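Local coordinates for putative uncharacterized protein (Dictyostelium purpureum, PDB 4R12) that probably serves as the nicastrin subunit of gamma-secretase, a complex that cleaves membrane proteins such as Notch receptors within the membrane, at residues G32-S37 / G133-S138; S44-L49 / K159-G164; S511-N516 / S541-H546. One frame throughout, in Å; residues are numbered along the deposited sequence.

Overall arrangement
Contacts 1 and 2 both lie in the small lobe of nicastrin. Their segments alternate along the chain, and their centres are about 27 Å apart. Strands 33-34 and 43-50 follow each other in sequence. Contact 1 joins strand 33-34 to the loop before strand 138-139. Contact 2 joins strand 43-50 to the C-terminal part of helix 148-160 and the turn after it. Contact 3 comes later in the chain, where the end of helix 500-512 meets strand 542-548. Its centre is about 39 Å from that of contact 1 and 55 Å from that of contact 2. Contacts 1 and 2 thus join small-lobe parts about a hundred residues apart; contact 3 joins nearer parts across the chain's centre.

Contact 1. Residues G32-S37 / G133-S138; sequences GQFGCS and GFTYFS
Phe34 and Tyr136 form a T-shaped (edge-to-face) aromatic pair in the small lobe of nicastrin. The two side chains lie next to each other and point the same way. Tyr136 turns an edge to its partner, and its CD1 stands 3.7 Å above the Phe34 ring, over the centre. The ring centroids are 5.1 Å apart and the planes meet at 71°. Phe34 CB lies 3.6 Å from Tyr136 C. Phe34 CG sits between the backbone N and the carbonyl carbon, chi1 62°, and in this rotamer the ring lies beside Tyr136, with Phe34 CD2 3.4 Å from Thr135 O. Ile27 and Thr29 of strand 21-29, together with Trp273, add to the burial of this ring. Next to the aromatic pair, Gly35 N donates to Phe137 O at 2.8 Å, with an N-H...O angle of 149°. Gly35 and Ser138 make a parallel beta bridge just where the chain turns a corner. Gln33 extends past Ser138, and its OE1 accepts from Ile181 N. Lys26 NZ is hydrogen-bonded to both Gly35 O and Ser138 OG. The same Ser138 OG also rests against the Gln33 chain, 3.5 Å from Gln33 CG.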
ATOM      1  N   GLY A  32      -5.726   2.451  22.043  1.00 35.56           N
ATOM      2  CA  GLY A  32      -6.589   1.294  21.915  1.00 37.10           C
ATOM      3  C   GLY A  32      -6.142   0.278  20.876  1.00 32.84           C
ATOM      4  O   GLY A  32      -4.953   0.059  20.662  1.00 31.89           O
ATOM      5  N   GLN A  33      -7.112  -0.339  20.225  1.00 32.40           N
ATOM      6  CA  GLN A  33      -6.826  -1.457  19.349  1.00 32.37           C
ATOM      7  C   GLN A  33      -7.960  -1.578  18.361  1.00 31.42           C
ATOM      8  O   GLN A  33      -9.088  -1.120  18.633  1.00 31.63           O
ATOM      9  CB  GLN A  33      -6.666  -2.752  20.161  1.00 30.88           C
ATOM     10  CG  GLN A  33      -7.947  -3.175  20.880  1.00 32.49           C
ATOM     11  CD  GLN A  33      -7.750  -4.317  21.866  1.00 37.54           C
ATOM     12  OE1 GLN A  33      -6.678  -4.923  21.939  1.00 37.34           O
ATOM     13  NE2 GLN A  33      -8.788  -4.610  22.642  1.00 39.22           N
ATOM     14  N   PHE A  34      -7.668  -2.170  17.206  1.00 31.40           N
ATOM     15  CA  PHE A  34      -8.710  -2.501  16.250  1.00 29.41           C
ATOM     16  C   PHE A  34      -8.335  -3.770  15.506  1.00 27.35           C
ATOM     17  O   PHE A  34      -7.224  -4.287  15.658  1.00 28.09           O
ATOM     18  CB  PHE A  34      -8.979  -1.330  15.277  1.00 27.24           C
ATOM     19  CG  PHE A  34      -7.796  -0.934  14.413  1.00 29.78           C
ATOM     20  CD1 PHE A  34      -6.903   0.047  14.835  1.00 30.19           C
ATOM     21  CD2 PHE A  34      -7.618  -1.490  13.151  1.00 28.72           C
ATOM     22  CE1 PHE A  34      -5.830   0.444  14.015  1.00 26.98           C
ATOM     23  CE2 PHE A  34      -6.543  -1.107  12.330  1.00 26.35           C
ATOM     24  CZ  PHE A  34      -5.652  -0.135  12.773  1.00 28.38           C
ATOM     25  N   GLY A  35      -9.276  -4.299  14.737  1.00 28.00           N
ATOM     26  CA  GLY A  35      -9.070  -5.591  14.116  1.00 26.63           C
ATOM     27  C   GLY A  35      -9.499  -6.713  15.042  1.00 30.61           C
ATOM     28  O   GLY A  35     -10.216  -6.494  16.030  1.00 28.31           O
ATOM     29  N   CYS A  36      -9.036  -7.918  14.742  1.00 28.48           N
ATOM     30  CA  CYS A  36      -9.625  -9.118  15.316  1.00 27.81           C
ATOM     31  C   CYS A  36      -8.580 -10.065  15.890  1.00 28.96           C
ATOM     32  O   CYS A  36      -7.396  -9.982  15.572  1.00 28.26           O
ATOM     33  CB  CYS A  36     -10.431  -9.872  14.256  1.00 28.43           C
ATOM     34  SG  CYS A  36     -11.281  -8.845  13.032  1.00 30.66           S
ATOM     35  N   SER A  37      -9.055 -10.987  16.714  1.00 29.67           N
ATOM     36  CA  SER A  37      -8.246 -12.083  17.200  1.00 31.66           C
ATOM     37  C   SER A  37      -9.155 -13.246  17.546  1.00 31.10           C
ATOM     38  O   SER A  37     -10.313 -13.046  17.899  1.00 32.21           O
ATOM     39  CB  SER A  37      -7.435 -11.665  18.429  1.00 32.50           C
ATOM     40  OG  SER A  37      -6.689 -12.760  18.930  1.00 32.02           O
ATOM     41  N   GLY A 133     -15.924   3.064   8.167  1.00 30.40           N
ATOM     42  CA  GLY A 133     -14.882   2.897   9.169  1.00 29.50           C
ATOM     43  C   GLY A 133     -14.821   1.535   9.853  1.00 29.31           C
ATOM     44  O   GLY A 133     -14.196   1.383  10.889  1.00 29.99           O
ATOM     45  N   PHE A 134     -15.458   0.545   9.249  1.00 27.57           N
ATOM     46  CA  PHE A 134     -15.528  -0.814   9.776  1.00 29.21           C
ATOM     47  C   PHE A 134     -14.166  -1.422  10.170  1.00 28.53           C
ATOM     48  O   PHE A 134     -14.082  -2.220  11.108  1.00 28.97           O
ATOM     49  CB  PHE A 134     -16.206  -1.692   8.733  1.00 30.25           C
ATOM     50  CG  PHE A 134     -16.744  -2.984   9.261  1.00 29.87           C
ATOM     51  CD1 PHE A 134     -17.131  -3.114  10.575  1.00 33.49           C
ATOM     52  CD2 PHE A 134     -16.868  -4.073   8.412  1.00 31.05           C
ATOM     53  CE1 PHE A 134     -17.649  -4.308  11.045  1.00 36.33           C
ATOM     54  CE2 PHE A 134     -17.381  -5.266   8.874  1.00 33.91           C
ATOM     55  CZ  PHE A 134     -17.766  -5.383  10.196  1.00 33.45           C
ATOM     56  N   THR A 135     -13.107  -1.059   9.449  1.00 27.24           N
ATOM     57  CA  THR A 135     -11.781  -1.605   9.744  1.00 27.61           C
ATOM     58  C   THR A 135     -11.315  -1.248  11.156  1.00 30.91           C
ATOM     59  O   THR A 135     -10.640  -2.047  11.814  1.00 27.39           O
ATOM     60  CB  THR A 135     -10.730  -1.116   8.712  1.00 27.50           C
ATOM     61  OG1 THR A 135     -11.044  -1.683   7.440  1.00 24.80           O
ATOM     62  CG2 THR A 135      -9.323  -1.563   9.101  1.00 29.51           C
ATOM     63  N   TYR A 136     -11.721  -0.074  11.639  1.00 30.44           N
ATOM     64  CA  TYR A 136     -11.206   0.453  12.901  1.00 31.39           C
ATOM     65  C   TYR A 136     -12.071   0.120  14.102  1.00 31.40           C
ATOM     66  O   TYR A 136     -12.135   0.881  15.045  1.00 35.24           O
ATOM     67  CB  TYR A 136     -11.019   1.968  12.780  1.00 29.98           C
ATOM     68  CG  TYR A 136     -10.159   2.275  11.589  1.00 31.16           C
ATOM     69  CD1 TYR A 136      -8.824   1.885  11.570  1.00 29.98           C
ATOM     70  CD2 TYR A 136     -10.677   2.906  10.462  1.00 29.46           C
ATOM     71  CE1 TYR A 136      -8.024   2.125  10.481  1.00 31.21           C
ATOM     72  CE2 TYR A 136      -9.877   3.154   9.361  1.00 30.52           C
ATOM     73  CZ  TYR A 136      -8.548   2.757   9.378  1.00 31.01           C
ATOM     74  OH  TYR A 136      -7.720   2.984   8.295  1.00 34.67           O
ATOM     75  N   PHE A 137     -12.721  -1.035  14.068  1.00 29.22           N
ATOM     76  CA  PHE A 137     -13.426  -1.560  15.235  1.00 30.42           C
ATOM     77  C   PHE A 137     -12.637  -2.705  15.854  1.00 32.82           C
ATOM     78  O   PHE A 137     -11.857  -3.378  15.170  1.00 28.60           O
ATOM     79  CB  PHE A 137     -14.823  -2.029  14.849  1.00 30.16           C
ATOM     80  CG  PHE A 137     -15.791  -0.908  14.624  1.00 32.80           C
ATOM     81  CD1 PHE A 137     -15.825  -0.237  13.411  1.00 32.89           C
ATOM     82  CD2 PHE A 137     -16.655  -0.509  15.640  1.00 34.17           C
ATOM     83  CE1 PHE A 137     -16.720   0.819  13.211  1.00 33.41           C
ATOM     84  CE2 PHE A 137     -17.551   0.538  15.446  1.00 34.34           C
ATOM     85  CZ  PHE A 137     -17.584   1.200  14.230  1.00 32.75           C
ATOM     86  N   SER A 138     -12.842  -2.932  17.145  1.00 30.88           N
ATOM     87  CA  SER A 138     -12.149  -3.992  17.859  1.00 31.24           C
ATOM     88  C   SER A 138     -13.037  -5.217  18.036  1.00 32.66           C
ATOM     89  O   SER A 138     -14.001  -5.190  18.799  1.00 33.35           O
ATOM     90  CB  SER A 138     -11.670  -3.498  19.230  1.00 31.82           C
ATOM     91  OG  SER A 138     -10.978  -4.533  19.905  1.00 33.18           O
TER

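Contact 2. Residues S44-L49 / K159-G164; sequences SGILYL and KHNRDG
Asn161 ND2 donates to Leu47 O at 2.9 Å, with an N-H...O angle of 160°. The donor lies in the carbonyl plane, on a lone pair, and Leu47 O lies close to the amide plane of Asn161. ND2 also donates to Trp169 O, so one amide nitrogen links two paired strands. With an alanine here, Leu47 O and Trp169 O would probably both lose this donor, and the turn would be less firmly tied to the sheet. Arg162 NH2 makes the second direct bond, to Leu49 O at 3.1 Å. This bond lies in the guanidinium plane but comes from above the carbonyl plane. A water accepts a hydrogen bond from Arg162 NE and donates one to Leu49 O at 2.9 Å. Leu49 O thus has two donors. NH2 also forms a salt bridge with Asp51, which fixes the guanidinium further. Leu49 CG is anti to the backbone N, chi1 172°, and its CD2 lies over one guanidinium face, 3.7 Å from Arg162 NH2. That methyl also meets Lys159 CB at 3.7 Å. Ile46 CD1 packs on Asn161 ND2. Residues 160-163 form a type I turn that follows on from helix 148-160. Strand 43-50 runs between strands 67-72 and 169-174, and Leu47 packs on Val157 and Ser158 of helix 148-160.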
ATOM      1  N   SER A  44     -14.447 -22.061  17.428  1.00 40.03           N
ATOM      2  CA  SER A  44     -15.171 -23.031  16.621  1.00 42.35           C
ATOM      3  C   SER A  44     -16.671 -22.900  16.848  1.00 42.65           C
ATOM      4  O   SER A  44     -17.099 -22.330  17.841  1.00 43.44           O
ATOM      5  CB  SER A  44     -14.705 -24.456  16.940  1.00 44.30           C
ATOM      6  OG  SER A  44     -14.933 -24.763  18.306  1.00 45.72           O
ATOM      7  N   GLY A  45     -17.460 -23.415  15.910  1.00 44.36           N
ATOM      8  CA  GLY A  45     -18.904 -23.334  16.010  1.00 46.95           C
ATOM      9  C   GLY A  45     -19.608 -23.904  14.795  1.00 46.34           C
ATOM     10  O   GLY A  45     -18.971 -24.313  13.820  1.00 44.56           O
ATOM     11  N   ILE A  46     -20.935 -23.935  14.865  1.00 48.16           N
ATOM     12  CA  ILE A  46     -21.759 -24.388  13.754  1.00 51.23           C
ATOM     13  C   ILE A  46     -21.806 -23.300  12.663  1.00 48.31           C
ATOM     14  O   ILE A  46     -21.944 -22.111  12.965  1.00 46.02           O
ATOM     15  CB  ILE A  46     -23.188 -24.742  14.240  1.00 51.81           C
ATOM     16  CG1 ILE A  46     -24.008 -25.402  13.132  1.00 53.99           C
ATOM     17  CG2 ILE A  46     -23.903 -23.515  14.785  1.00 54.58           C
ATOM     18  CD1 ILE A  46     -23.634 -26.834  12.875  1.00 58.89           C
ATOM     19  N   LEU A  47     -21.663 -23.700  11.403  1.00 49.16           N
ATOM     20  CA  LEU A  47     -21.742 -22.742  10.304  1.00 45.32           C
ATOM     21  C   LEU A  47     -23.180 -22.279  10.094  1.00 47.37           C
ATOM     22  O   LEU A  47     -24.091 -23.095   9.972  1.00 50.84           O
ATOM     23  CB  LEU A  47     -21.191 -23.352   9.014  1.00 46.30           C
ATOM     24  CG  LEU A  47     -19.703 -23.704   8.981  1.00 43.52           C
ATOM     25  CD1 LEU A  47     -19.341 -24.323   7.652  1.00 43.54           C
ATOM     26  CD2 LEU A  47     -18.853 -22.473   9.252  1.00 41.49           C
ATOM     27  N   TYR A  48     -23.384 -20.965  10.080  1.00 44.05           N
ATOM     28  CA  TYR A  48     -24.697 -20.395   9.799  1.00 45.08           C
ATOM     29  C   TYR A  48     -24.563 -19.343   8.703  1.00 47.10           C
ATOM     30  O   TYR A  48     -23.829 -18.370   8.868  1.00 42.19           O
ATOM     31  CB  TYR A  48     -25.315 -19.772  11.053  1.00 45.94           C
ATOM     32  CG  TYR A  48     -26.651 -19.099  10.800  1.00 49.24           C
ATOM     33  CD1 TYR A  48     -26.720 -17.784  10.348  1.00 48.95           C
ATOM     34  CD2 TYR A  48     -27.845 -19.781  11.009  1.00 54.32           C
ATOM     35  CE1 TYR A  48     -27.934 -17.169  10.112  1.00 49.20           C
ATOM     36  CE2 TYR A  48     -29.066 -19.172  10.776  1.00 56.18           C
ATOM     37  CZ  TYR A  48     -29.105 -17.868  10.326  1.00 53.80           C
ATOM     38  OH  TYR A  48     -30.316 -17.261  10.093  1.00 54.56           O
ATOM     39  N   LEU A  49     -25.287 -19.533   7.600  1.00 46.73           N
ATOM     40  CA  LEU A  49     -25.152 -18.671   6.420  1.00 42.06           C
ATOM     41  C   LEU A  49     -26.145 -17.515   6.381  1.00 42.10           C
ATOM     42  O   LEU A  49     -27.356 -17.714   6.454  1.00 45.24           O
ATOM     43  CB  LEU A  49     -25.306 -19.502   5.146  1.00 45.43           C
ATOM     44  CG  LEU A  49     -25.368 -18.723   3.829  1.00 42.63           C
ATOM     45  CD1 LEU A  49     -24.031 -18.051   3.527  1.00 39.38           C
ATOM     46  CD2 LEU A  49     -25.780 -19.643   2.702  1.00 44.61           C
ATOM     47  N   LYS A 159     -25.057 -23.634   3.787  1.00 47.01           N
ATOM     48  CA  LYS A 159     -26.426 -23.529   3.392  1.00 48.87           C
ATOM     49  C   LYS A 159     -27.136 -24.831   3.695  1.00 51.00           C
ATOM     50  O   LYS A 159     -28.281 -24.834   4.012  1.00 53.96           O
ATOM     51  CB  LYS A 159     -26.507 -23.209   1.904  1.00 49.93           C
ATOM     52  CG  LYS A 159     -27.869 -22.780   1.428  1.00 51.09           C
ATOM     53  CD  LYS A 159     -27.818 -22.083   0.087  1.00 51.69           C
ATOM     54  CE  LYS A 159     -29.197 -21.589  -0.297  1.00 55.94           C
ATOM     55  NZ  LYS A 159     -29.205 -20.576  -1.390  1.00 57.01           N
ATOM     56  N   HIS A 160     -26.410 -25.924   3.588  1.00 52.21           N
ATOM     57  CA  HIS A 160     -26.940 -27.269   3.804  1.00 54.78           C
ATOM     58  C   HIS A 160     -27.357 -27.468   5.262  1.00 55.91           C
ATOM     59  O   HIS A 160     -28.212 -28.300   5.564  1.00 58.16           O
ATOM     60  CB  HIS A 160     -25.900 -28.316   3.393  1.00 53.83           C
ATOM     61  CG  HIS A 160     -26.326 -29.731   3.639  1.00 59.83           C
ATOM     62  ND1 HIS A 160     -27.590 -30.196   3.341  1.00 62.27           N
ATOM     63  CD2 HIS A 160     -25.646 -30.789   4.145  1.00 60.19           C
ATOM     64  CE1 HIS A 160     -27.672 -31.477   3.657  1.00 62.86           C
ATOM     65  NE2 HIS A 160     -26.506 -31.861   4.147  1.00 63.27           N
ATOM     66  N   ASN A 161     -26.756 -26.689   6.157  1.00 56.32           N
ATOM     67  CA  ASN A 161     -27.097 -26.725   7.578  1.00 57.10           C
ATOM     68  C   ASN A 161     -28.519 -26.253   7.873  1.00 58.96           C
ATOM     69  O   ASN A 161     -29.007 -26.391   8.997  1.00 59.54           O
ATOM     70  CB  ASN A 161     -26.117 -25.869   8.382  1.00 53.94           C
ATOM     71  CG  ASN A 161     -24.821 -26.587   8.682  1.00 54.48           C
ATOM     72  OD1 ASN A 161     -24.604 -27.718   8.243  1.00 56.42           O
ATOM     73  ND2 ASN A 161     -23.942 -25.926   9.434  1.00 51.93           N
ATOM     74  N   ARG A 162     -29.161 -25.676   6.890  1.00 56.75           N
ATOM     75  CA  ARG A 162     -30.429 -25.062   7.136  1.00 57.66           C
ATOM     76  C   ARG A 162     -31.516 -26.079   7.324  1.00 60.48           C
ATOM     77  O   ARG A 162     -32.596 -25.733   7.777  1.00 62.48           O
ATOM     78  CB  ARG A 162     -30.807 -24.155   5.997  1.00 55.73           C
ATOM     79  CG  ARG A 162     -30.164 -22.809   6.060  1.00 52.85           C
ATOM     80  CD  ARG A 162     -30.311 -22.078   4.759  1.00 51.01           C
ATOM     81  NE  ARG A 162     -29.680 -20.781   4.834  1.00 51.65           N
ATOM     82  CZ  ARG A 162     -29.707 -19.870   3.880  1.00 50.18           C
ATOM     83  NH1 ARG A 162     -30.343 -20.093   2.757  1.00 49.41           N
ATOM     84  NH2 ARG A 162     -29.103 -18.734   4.069  1.00 46.53           N
ATOM     85  N   ASP A 163     -31.239 -27.323   6.974  1.00 61.90           N
ATOM     86  CA  ASP A 163     -32.256 -28.338   7.156  1.00 67.16           C
ATOM     87  C   ASP A 163     -32.531 -28.396   8.647  1.00 69.37           C
ATOM     88  O   ASP A 163     -33.630 -28.115   9.094  1.00 69.38           O
ATOM     89  CB  ASP A 163     -31.893 -29.679   6.525  1.00 65.93           C
ATOM     90  CG  ASP A 163     -30.695 -30.290   7.119  1.00 68.33           C
ATOM     91  OD1 ASP A 163     -30.387 -29.986   8.280  1.00 67.59           O
ATOM     92  OD2 ASP A 163     -30.062 -31.089   6.424  1.00 71.40           O
ATOM     93  N   GLY A 164     -31.506 -28.695   9.420  1.00 68.81           N
ATOM     94  CA  GLY A 164     -31.611 -28.517  10.850  1.00 70.43           C
ATOM     95  C   GLY A 164     -31.355 -29.792  11.585  1.00 73.30           C
ATOM     96  O   GLY A 164     -31.576 -29.893  12.772  1.00 75.82           O
TER
HETATM   97  O   HOH W   1     -28.754 -20.189   7.146  1.00 49.07           O

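Contact 3. Residues S511-N516 / S541-H546; sequences SITQYN and SNTHLH
Thr513 meets Ser541 and Thr543 where helix 500-512 gives way to a loop beside strand 542-548. Thr513 is the first residue to leave the helical conformation. A classic beta bulge follows, with Tyr515 and Asn516 both facing Ser540, and Asn542 is the centre of an inverse gamma turn. Thr513 CB points toward the strand and lies 3.8 Å from Ser541 OG. From there OG1 turns in between the backbone N and the carbonyl carbon, chi1 57°. This places Thr513 OG1 2.8 Å from Ser541 OG and 2.9 Å from Thr543 OG1. The Thr513 and Thr543 side chains cross at about a right angle. OG1 of Thr513 is also hydrogen-bonded to Leu509 O and Ser202 OG, so this buried hydroxyl sits in a polar cluster. Ile248 of helix 234-252 and Phe204 also touch Thr513. Tyr515, two residues after Thr513, brings its CE2 3.7 Å from Ser541 CA. A water lies in the plane of the Tyr515 ring, at its edge. It donates to Thr513 O at 2.7 Å and accepts from Asn542 N at 3.0 Å.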
ATOM      1  N   SER A 511      16.785  -2.800 -11.364  1.00 23.42           N
ATOM      2  CA  SER A 511      17.156  -3.345 -12.660  1.00 25.90           C
ATOM      3  C   SER A 511      16.831  -2.398 -13.822  1.00 24.84           C
ATOM      4  O   SER A 511      17.659  -2.205 -14.714  1.00 26.99           O
ATOM      5  CB  SER A 511      16.460  -4.697 -12.879  1.00 25.52           C
ATOM      6  OG  SER A 511      16.762  -5.197 -14.163  1.00 24.29           O
ATOM      7  N   ILE A 512      15.636  -1.802 -13.813  1.00 25.74           N
ATOM      8  CA  ILE A 512      15.216  -0.978 -14.947  1.00 25.72           C
ATOM      9  C   ILE A 512      16.104   0.256 -15.089  1.00 27.21           C
ATOM     10  O   ILE A 512      16.349   0.751 -16.189  1.00 28.66           O
ATOM     11  CB  ILE A 512      13.758  -0.520 -14.796  1.00 25.76           C
ATOM     12  CG1 ILE A 512      12.809  -1.687 -15.019  1.00 25.51           C
ATOM     13  CG2 ILE A 512      13.420   0.578 -15.799  1.00 28.89           C
ATOM     14  CD1 ILE A 512      11.384  -1.278 -14.576  1.00 27.92           C
ATOM     15  N   THR A 513      16.600   0.740 -13.962  1.00 23.28           N
ATOM     16  CA  THR A 513      17.374   1.972 -13.950  1.00 25.16           C
ATOM     17  C   THR A 513      18.887   1.729 -13.943  1.00 27.53           C
ATOM     18  O   THR A 513      19.661   2.660 -13.756  1.00 27.92           O
ATOM     19  CB  THR A 513      16.993   2.828 -12.726  1.00 27.47           C
ATOM     20  OG1 THR A 513      17.191   2.060 -11.538  1.00 24.45           O
ATOM     21  CG2 THR A 513      15.513   3.255 -12.791  1.00 23.27           C
ATOM     22  N   GLN A 514      19.308   0.485 -14.159  1.00 25.56           N
ATOM     23  CA  GLN A 514      20.735   0.157 -14.114  1.00 27.92           C
ATOM     24  C   GLN A 514      21.551   0.974 -15.127  1.00 30.85           C
ATOM     25  O   GLN A 514      21.049   1.329 -16.197  1.00 31.20           O
ATOM     26  CB  GLN A 514      20.950  -1.342 -14.369  1.00 26.89           C
ATOM     27  CG  GLN A 514      20.664  -1.775 -15.796  1.00 30.11           C
ATOM     28  CD  GLN A 514      20.770  -3.279 -15.980  1.00 30.08           C
ATOM     29  OE1 GLN A 514      21.801  -3.792 -16.421  1.00 30.63           O
ATOM     30  NE2 GLN A 514      19.697  -3.990 -15.648  1.00 26.39           N
ATOM     31  N   TYR A 515      22.802   1.274 -14.783  1.00 27.52           N
ATOM     32  CA  TYR A 515      23.719   1.884 -15.747  1.00 30.05           C
ATOM     33  C   TYR A 515      24.881   0.955 -16.115  1.00 33.82           C
ATOM     34  O   TYR A 515      25.612   1.226 -17.063  1.00 32.10           O
ATOM     35  CB  TYR A 515      24.256   3.227 -15.217  1.00 31.28           C
ATOM     36  CG  TYR A 515      24.871   3.192 -13.834  1.00 33.45           C
ATOM     37  CD1 TYR A 515      26.219   2.903 -13.659  1.00 35.10           C
ATOM     38  CD2 TYR A 515      24.112   3.479 -12.706  1.00 31.55           C
ATOM     39  CE1 TYR A 515      26.785   2.882 -12.402  1.00 35.11           C
ATOM     40  CE2 TYR A 515      24.668   3.462 -11.445  1.00 31.20           C
ATOM     41  CZ  TYR A 515      26.010   3.160 -11.302  1.00 33.06           C
ATOM     42  OH  TYR A 515      26.576   3.135 -10.059  1.00 36.52           O
ATOM     43  N   ASN A 516      25.051  -0.142 -15.385  1.00 31.17           N
ATOM     44  CA  ASN A 516      26.113  -1.094 -15.720  1.00 33.28           C
ATOM     45  C   ASN A 516      25.757  -2.502 -15.240  1.00 32.69           C
ATOM     46  O   ASN A 516      24.995  -2.679 -14.282  1.00 29.50           O
ATOM     47  CB  ASN A 516      27.454  -0.644 -15.117  1.00 35.88           C
ATOM     48  CG  ASN A 516      28.663  -1.386 -15.716  1.00 41.29           C
ATOM     49  OD1 ASN A 516      28.652  -1.786 -16.882  1.00 38.17           O
ATOM     50  ND2 ASN A 516      29.708  -1.562 -14.912  1.00 44.22           N
ATOM     51  N   SER A 541      23.187   0.264 -10.081  1.00 28.71           N
ATOM     52  CA  SER A 541      22.054   1.190 -10.204  1.00 28.68           C
ATOM     53  C   SER A 541      22.004   2.124  -9.007  1.00 28.16           C
ATOM     54  O   SER A 541      22.240   1.698  -7.875  1.00 27.28           O
ATOM     55  CB  SER A 541      20.732   0.422 -10.310  1.00 25.20           C
ATOM     56  OG  SER A 541      19.621   1.302 -10.404  1.00 25.34           O
ATOM     57  N   ASN A 542      21.659   3.383  -9.259  1.00 28.21           N
ATOM     58  CA  ASN A 542      21.483   4.387  -8.211  1.00 28.29           C
ATOM     59  C   ASN A 542      20.084   4.288  -7.595  1.00 26.66           C
ATOM     60  O   ASN A 542      19.290   5.234  -7.640  1.00 24.96           O
ATOM     61  CB  ASN A 542      21.733   5.791  -8.779  1.00 29.80           C
ATOM     62  CG  ASN A 542      22.045   6.812  -7.708  1.00 32.19           C
ATOM     63  OD1 ASN A 542      22.295   6.467  -6.558  1.00 31.56           O
ATOM     64  ND2 ASN A 542      22.037   8.079  -8.086  1.00 33.34           N
ATOM     65  N   THR A 543      19.807   3.122  -7.016  1.00 28.30           N
ATOM     66  CA  THR A 543      18.499   2.782  -6.455  1.00 26.79           C
ATOM     67  C   THR A 543      18.694   2.298  -5.028  1.00 27.00           C
ATOM     68  O   THR A 543      19.601   1.510  -4.764  1.00 28.84           O
ATOM     69  CB  THR A 543      17.812   1.684  -7.292  1.00 25.57           C
ATOM     70  OG1 THR A 543      17.603   2.170  -8.624  1.00 25.74           O
ATOM     71  CG2 THR A 543      16.467   1.255  -6.682  1.00 24.20           C
ATOM     72  N   HIS A 544      17.851   2.754  -4.106  1.00 26.07           N
ATOM     73  CA  HIS A 544      18.150   2.619  -2.681  1.00 27.42           C
ATOM     74  C   HIS A 544      16.910   2.419  -1.828  1.00 26.86           C
ATOM     75  O   HIS A 544      15.875   3.051  -2.056  1.00 25.31           O
ATOM     76  CB  HIS A 544      18.917   3.862  -2.194  1.00 27.66           C
ATOM     77  CG  HIS A 544      20.100   4.196  -3.051  1.00 29.76           C
ATOM     78  ND1 HIS A 544      21.303   3.534  -2.947  1.00 32.78           N
ATOM     79  CD2 HIS A 544      20.240   5.079  -4.068  1.00 30.62           C
ATOM     80  CE1 HIS A 544      22.147   4.012  -3.846  1.00 33.77           C
ATOM     81  NE2 HIS A 544      21.526   4.953  -4.538  1.00 33.33           N
ATOM     82  N   LEU A 545      17.024   1.533  -0.848  1.00 27.16           N
ATOM     83  CA  LEU A 545      16.004   1.399   0.178  1.00 26.68           C
ATOM     84  C   LEU A 545      16.140   2.491   1.235  1.00 27.73           C
ATOM     85  O   LEU A 545      17.250   2.938   1.524  1.00 28.72           O
ATOM     86  CB  LEU A 545      16.111   0.031   0.856  1.00 26.59           C
ATOM     87  CG  LEU A 545      15.934  -1.203  -0.031  1.00 26.52           C
ATOM     88  CD1 LEU A 545      16.390  -2.448   0.723  1.00 31.95           C
ATOM     89  CD2 LEU A 545      14.481  -1.342  -0.445  1.00 25.25           C
ATOM     90  N   HIS A 546      15.019   2.892   1.828  1.00 26.32           N
ATOM     91  CA  HIS A 546      15.068   3.764   3.004  1.00 27.34           C
ATOM     92  C   HIS A 546      13.982   3.398   4.023  1.00 26.08           C
ATOM     93  O   HIS A 546      12.848   3.079   3.638  1.00 24.42           O
ATOM     94  CB  HIS A 546      14.923   5.236   2.617  1.00 27.00           C
ATOM     95  CG  HIS A 546      15.540   6.163   3.615  1.00 28.54           C
ATOM     96  ND1 HIS A 546      16.809   6.679   3.460  1.00 30.00           N
ATOM     97  CD2 HIS A 546      15.091   6.617   4.808  1.00 28.90           C
ATOM     98  CE1 HIS A 546      17.104   7.435   4.505  1.00 31.54           C
ATOM     99  NE2 HIS A 546      16.079   7.411   5.340  1.00 30.41           N
TER
HETATM  100  O   HOH W   2      20.821   4.335 -11.941  1.00 28.56           O